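PDB 5SUV: holo-[acyl-carrier-protein] synthase from Neisseria meningitidis FAM18, which belongs to the 4'-phosphopantetheinyl transferase superfamily and binds coenzyme A, three copies of the chain forming the assembly. Local coordinates for residues K97-E101 and Q102-R106; D9-S12 and L13-I17. All coordinates share one frame; numbering follows the deposited sequence.

Overall arrangement
Interactions 1 and 2 are both local contacts at a helix end, where a regular run of backbone bonds must begin or stop: one at the start of helix 13-23, the other at the end of helix 93-102. Interaction 2 comes first in sequence, where strand 3-12 passes directly into helix 13-23 through an N-cap. Interaction 1 follows much later, where helix 93-102 stops in a Schellman motif and leads into strand 106-114. Both adjoining strands lie in one antiparallel three-stranded sheet, as its outermost members within the chain, with 117-125 between them. The centres of interactions 1 and 2 are about 29 Å apart, on opposite sides of the chain's centre, and the two do not touch. Only interaction 2 includes a residue of the coenzyme A pocket, Asp9.

Interaction 1 of 2, residues K97-E101 and Q102-R106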
loop_
_atom_site.group_PDB
_atom_site.type_symbol
_atom_site.label_atom_id
_atom_site.label_comp_id
_atom_site.label_asym_id
_atom_site.label_seq_id
_atom_site.Cartn_x
_atom_site.Cartn_y
_atom_site.Cartn_z
ATOM N N LYS A 97 -16.318 13.469 15.920
ATOM C CA LYS A 97 -17.720 13.746 15.621
ATOM C C LYS A 97 -18.013 13.570 14.132
ATOM O O LYS A 97 -19.007 12.942 13.757
ATOM C CB LYS A 97 -18.075 15.159 16.085
ATOM C CG LYS A 97 -19.534 15.522 15.836
ATOM C CD LYS A 97 -19.824 16.973 16.163
ATOM C CE LYS A 97 -21.301 17.295 15.983
ATOM N NZ LYS A 97 -22.151 16.511 16.914
ATOM N N TRP A 98 -17.142 14.095 13.265
ATOM C CA TRP A 98 -17.364 13.944 11.830
ATOM C C TRP A 98 -17.342 12.472 11.427
ATOM O O TRP A 98 -18.208 12.013 10.677
ATOM C CB TRP A 98 -16.313 14.728 11.040
ATOM C CG TRP A 98 -16.508 14.712 9.533
ATOM C CD1 TRP A 98 -17.360 15.489 8.812
ATOM C CD2 TRP A 98 -15.818 13.891 8.588
ATOM N NE1 TRP A 98 -17.254 15.202 7.471
ATOM C CE2 TRP A 98 -16.312 14.219 7.307
ATOM C CE3 TRP A 98 -14.843 12.903 8.699
ATOM C CZ2 TRP A 98 -15.847 13.591 6.141
ATOM C CZ3 TRP A 98 -14.395 12.283 7.551
ATOM C CH2 TRP A 98 -14.893 12.631 6.294
ATOM N N LEU A 99 -16.372 11.705 11.929
ATOM C CA LEU A 99 -16.314 10.291 11.585
ATOM C C LEU A 99 -17.616 9.599 11.965
ATOM O O LEU A 99 -18.151 8.798 11.186
ATOM C CB LEU A 99 -15.121 9.628 12.275
ATOM C CG LEU A 99 -13.743 10.091 11.775
ATOM C CD1 LEU A 99 -12.632 9.581 12.697
ATOM C CD2 LEU A 99 -13.489 9.632 10.357
ATOM N N GLU A 100 -18.151 9.925 13.141
ATOM C CA GLU A 100 -19.406 9.332 13.596
ATOM C C GLU A 100 -20.561 9.730 12.686
ATOM O O GLU A 100 -21.387 8.883 12.323
ATOM C CB GLU A 100 -19.691 9.751 15.044
ATOM C CG GLU A 100 -20.805 8.952 15.701
ATOM C CD GLU A 100 -20.960 9.245 17.182
ATOM O OE1 GLU A 100 -20.590 10.357 17.621
ATOM O OE2 GLU A 100 -21.452 8.357 17.910
ATOM N N GLU A 101 -20.639 11.014 12.315
ATOM C CA GLU A 101 -21.668 11.460 11.373
ATOM C C GLU A 101 -21.578 10.714 10.055
ATOM O O GLU A 101 -22.601 10.402 9.433
ATOM C CB GLU A 101 -21.538 12.961 11.109
ATOM C CG GLU A 101 -21.909 13.857 12.280
ATOM C CD GLU A 101 -21.628 15.334 12.008
ATOM O OE1 GLU A 101 -20.862 15.648 11.069
ATOM O OE2 GLU A 101 -22.170 16.187 12.745
ATOM N N GLN A 102 -20.361 10.446 9.595
ATOM C CA GLN A 102 -20.177 9.771 8.319
ATOM C C GLN A 102 -20.405 8.271 8.396
ATOM O O GLN A 102 -20.400 7.612 7.345
ATOM C CB GLN A 102 -18.758 10.042 7.785
ATOM C CG GLN A 102 -18.470 11.514 7.512
ATOM C CD GLN A 102 -19.462 12.093 6.539
ATOM O OE1 GLN A 102 -20.355 12.850 6.917
ATOM N NE2 GLN A 102 -19.326 11.719 5.270
ATOM N N GLY A 103 -20.533 7.713 9.586
ATOM C CA GLY A 103 -20.678 6.285 9.758
ATOM C C GLY A 103 -19.381 5.513 9.696
ATOM O O GLY A 103 -19.414 4.288 9.588
ATOM N N ILE A 104 -18.242 6.188 9.767
ATOM C CA ILE A 104 -16.949 5.511 9.718
ATOM C C ILE A 104 -16.673 4.899 11.090
ATOM O O ILE A 104 -16.622 5.601 12.104
ATOM C CB ILE A 104 -15.844 6.489 9.288
ATOM C CG1 ILE A 104 -16.112 6.960 7.850
ATOM C CG2 ILE A 104 -14.463 5.845 9.410
ATOM C CD1 ILE A 104 -15.322 8.177 7.430
ATOM N N SER A 105 -16.538 3.579 11.135
ATOM C CA SER A 105 -16.443 2.878 12.403
ATOM C C SER A 105 -15.012 2.630 12.835
ATOM O O SER A 105 -14.723 2.591 14.036
ATOM C CB SER A 105 -17.154 1.533 12.314
ATOM O OG SER A 105 -16.551 0.735 11.304
ATOM N N ARG A 106 -14.121 2.398 11.881
ATOM C CA ARG A 106 -12.754 2.038 12.211
ATOM C C ARG A 106 -11.862 2.482 11.068
ATOM O O ARG A 106 -12.206 2.298 9.901
ATOM C CB ARG A 106 -12.617 0.529 12.435
ATOM C CG ARG A 106 -11.180 0.023 12.550
ATOM C CD ARG A 106 -10.544 0.410 13.875
ATOM N NE ARG A 106 -11.083 -0.372 14.983
ATOM C CZ ARG A 106 -10.798 -1.653 15.207
ATOM N NH1 ARG A 106 -9.977 -2.311 14.394
ATOM N NH2 ARG A 106 -11.338 -2.279 16.245
HETATM O O HOH W 1 -20.734 15.318 8.068
#
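A Schellman motif ends helix 93-102, and the side chains of Trp98, Leu99, Gln102 and Ile104 pack around it. The last turn still closes in the ordinary way, Gln102 N donating to Trp98 O at 2.9 Å. Gly103 then turns with a positive phi of 81°, and its N donates a hydrogen bond to Glu100 O at 3.1 Å, arriving from above the carbonyl plane. Ile104 N completes the signature by donating to Leu99 O over 3.0 Å. Beside this turn, Gln102 folds back on the indole. Its chi1 (-62°) sets CG beside the backbone N and over one face of Trp98, 3.6 Å from the centroid of the six-membered ring, in a CH-pi contact. The bend at chi2 then lays the amide along the ring, their planes 9° apart. Both ends of that amide are held: NE2 is hydrogen-bonded to Tyr4, while a water donates to Gln102 OE1 and also to Glu101 OE1, bridging the two side chains. On the buried side, Ile104 CD1 meets Leu99 CD2 at 3.7 Å, an apolar contact that follows the hydrogen bond between the same two residues. Trp98 rests on the loop residues Val64, Thr66 and Val72, whereas past Ile104 the backbone of Ser105 and Arg106 pairs with Glu125, bringing the chain into strand 106-114 alongside strand 117-125.

Interaction 2 of 2, residues D9-S12 and L13-I17; sequences DIVS and LKRII
Ser12 meets the first turn of helix 13-23 as its N-cap, at the point where strand 3-12 runs straight into the helix. Its OG lies anti to the backbone N (chi1 161°), turned over the opening turn, and accepts the capping bond from Arg15 N at 3.3 Å. Ser12 O takes the first regular helical bond, from Ile16 N at 3.1 Å, in the carbonyl plane. One residue therefore serves two amides of the opening turn, through its side chain and its carbonyl. Below them, Val11 CG1 packs against Ile16 CG1 at 3.8 Å, the two side chains crossing at a slant, and Val11 also touches Phe54 and Ala55 of helix 46-63. In the next shell, Asp116 uses one carboxylate oxygen for Ser12 OG and the other for Lys14 N, fixing the cap from outside. Asp9, farther back on the strand, belongs to the coenzyme A pocket. A second subunit ties the helix start to the subunit interface: the extended Arg15 side chain runs back beside the strand, and its NH1 forms a salt bridge with Glu114 OE2 of that subunit, the same oxygen that accepts a hydrogen bond from Ser12 N.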
loop_
_atom_site.group_PDB
_atom_site.type_symbol
_atom_site.label_atom_id
_atom_site.label_comp_id
_atom_site.label_asym_id
_atom_site.label_seq_id
_atom_site.Cartn_x
_atom_site.Cartn_y
_atom_site.Cartn_z
ATOM N N ASP A 9 0.247 6.940 1.051
ATOM C CA ASP A 9 1.145 8.075 0.949
ATOM C C ASP A 9 2.574 7.553 0.990
ATOM O O ASP A 9 2.886 6.637 1.759
ATOM C CB ASP A 9 0.884 9.066 2.085
ATOM C CG ASP A 9 1.245 10.490 1.720
ATOM O OD1 ASP A 9 0.880 10.948 0.615
ATOM O OD2 ASP A 9 1.880 11.163 2.551
ATOM N N ILE A 10 3.429 8.123 0.147
ATOM C CA ILE A 10 4.868 7.918 0.246
ATOM C C ILE A 10 5.522 9.262 0.514
ATOM O O ILE A 10 5.145 10.285 -0.069
ATOM C CB ILE A 10 5.456 7.239 -1.010
ATOM C CG1 ILE A 10 4.762 7.747 -2.268
ATOM C CG2 ILE A 10 5.343 5.721 -0.872
ATOM C CD1 ILE A 10 5.335 7.178 -3.557
ATOM N N VAL A 11 6.468 9.260 1.441
ATOM C CA VAL A 11 7.100 10.470 1.936
ATOM C C VAL A 11 8.595 10.228 1.989
ATOM O O VAL A 11 9.047 9.227 2.559
ATOM C CB VAL A 11 6.576 10.872 3.329
ATOM C CG1 VAL A 11 7.376 12.040 3.885
ATOM C CG2 VAL A 11 5.106 11.225 3.254
ATOM N N SER A 12 9.354 11.162 1.432
ATOM C CA SER A 12 10.809 11.106 1.446
ATOM C C SER A 12 11.338 11.796 2.696
ATOM O O SER A 12 10.942 12.925 3.001
ATOM C CB SER A 12 11.365 11.784 0.195
ATOM O OG SER A 12 12.719 12.131 0.388
ATOM N N LEU A 13 12.208 11.111 3.436
ATOM C CA LEU A 13 12.868 11.773 4.559
ATOM C C LEU A 13 13.565 13.055 4.116
ATOM O O LEU A 13 13.558 14.057 4.841
ATOM C CB LEU A 13 13.870 10.831 5.221
ATOM C CG LEU A 13 13.337 9.504 5.757
ATOM C CD1 LEU A 13 14.470 8.676 6.325
ATOM C CD2 LEU A 13 12.273 9.739 6.808
ATOM N N LYS A 14 14.184 13.044 2.934
ATOM C CA LYS A 14 14.862 14.243 2.452
ATOM C C LYS A 14 13.879 15.392 2.273
ATOM O O LYS A 14 14.224 16.554 2.514
ATOM C CB LYS A 14 15.590 13.945 1.142
ATOM C CG LYS A 14 16.759 12.980 1.292
ATOM C CD LYS A 14 17.365 12.618 -0.060
ATOM C CE LYS A 14 18.456 11.566 0.079
ATOM N NZ LYS A 14 19.550 12.001 0.996
ATOM N N ARG A 15 12.650 15.088 1.851
ATOM C CA ARG A 15 11.636 16.128 1.735
ATOM C C ARG A 15 11.299 16.704 3.100
ATOM O O ARG A 15 11.129 17.921 3.239
ATOM C CB ARG A 15 10.379 15.581 1.067
ATOM C CG ARG A 15 9.216 16.570 0.976
ATOM C CD ARG A 15 8.234 16.138 -0.104
ATOM N NE ARG A 15 6.872 16.608 0.142
ATOM C CZ ARG A 15 5.816 15.829 0.388
ATOM N NH1 ARG A 15 5.918 14.503 0.424
ATOM N NH2 ARG A 15 4.633 16.388 0.594
ATOM N N ILE A 16 11.216 15.847 4.122
ATOM C CA ILE A 16 10.958 16.342 5.472
ATOM C C ILE A 16 12.087 17.266 5.905
ATOM O O ILE A 16 11.845 18.357 6.434
ATOM C CB ILE A 16 10.776 15.171 6.457
ATOM C CG1 ILE A 16 9.566 14.313 6.073
ATOM C CG2 ILE A 16 10.611 15.680 7.894
ATOM C CD1 ILE A 16 8.206 15.016 6.222
ATOM N N ILE A 17 13.334 16.852 5.667
ATOM C CA ILE A 17 14.479 17.690 6.010
ATOM C C ILE A 17 14.359 19.055 5.340
ATOM O O ILE A 17 14.541 20.096 5.982
ATOM C CB ILE A 17 15.792 16.980 5.637
ATOM C CG1 ILE A 17 15.987 15.746 6.523
ATOM C CG2 ILE A 17 17.001 17.931 5.788
ATOM C CD1 ILE A 17 17.194 14.864 6.103
#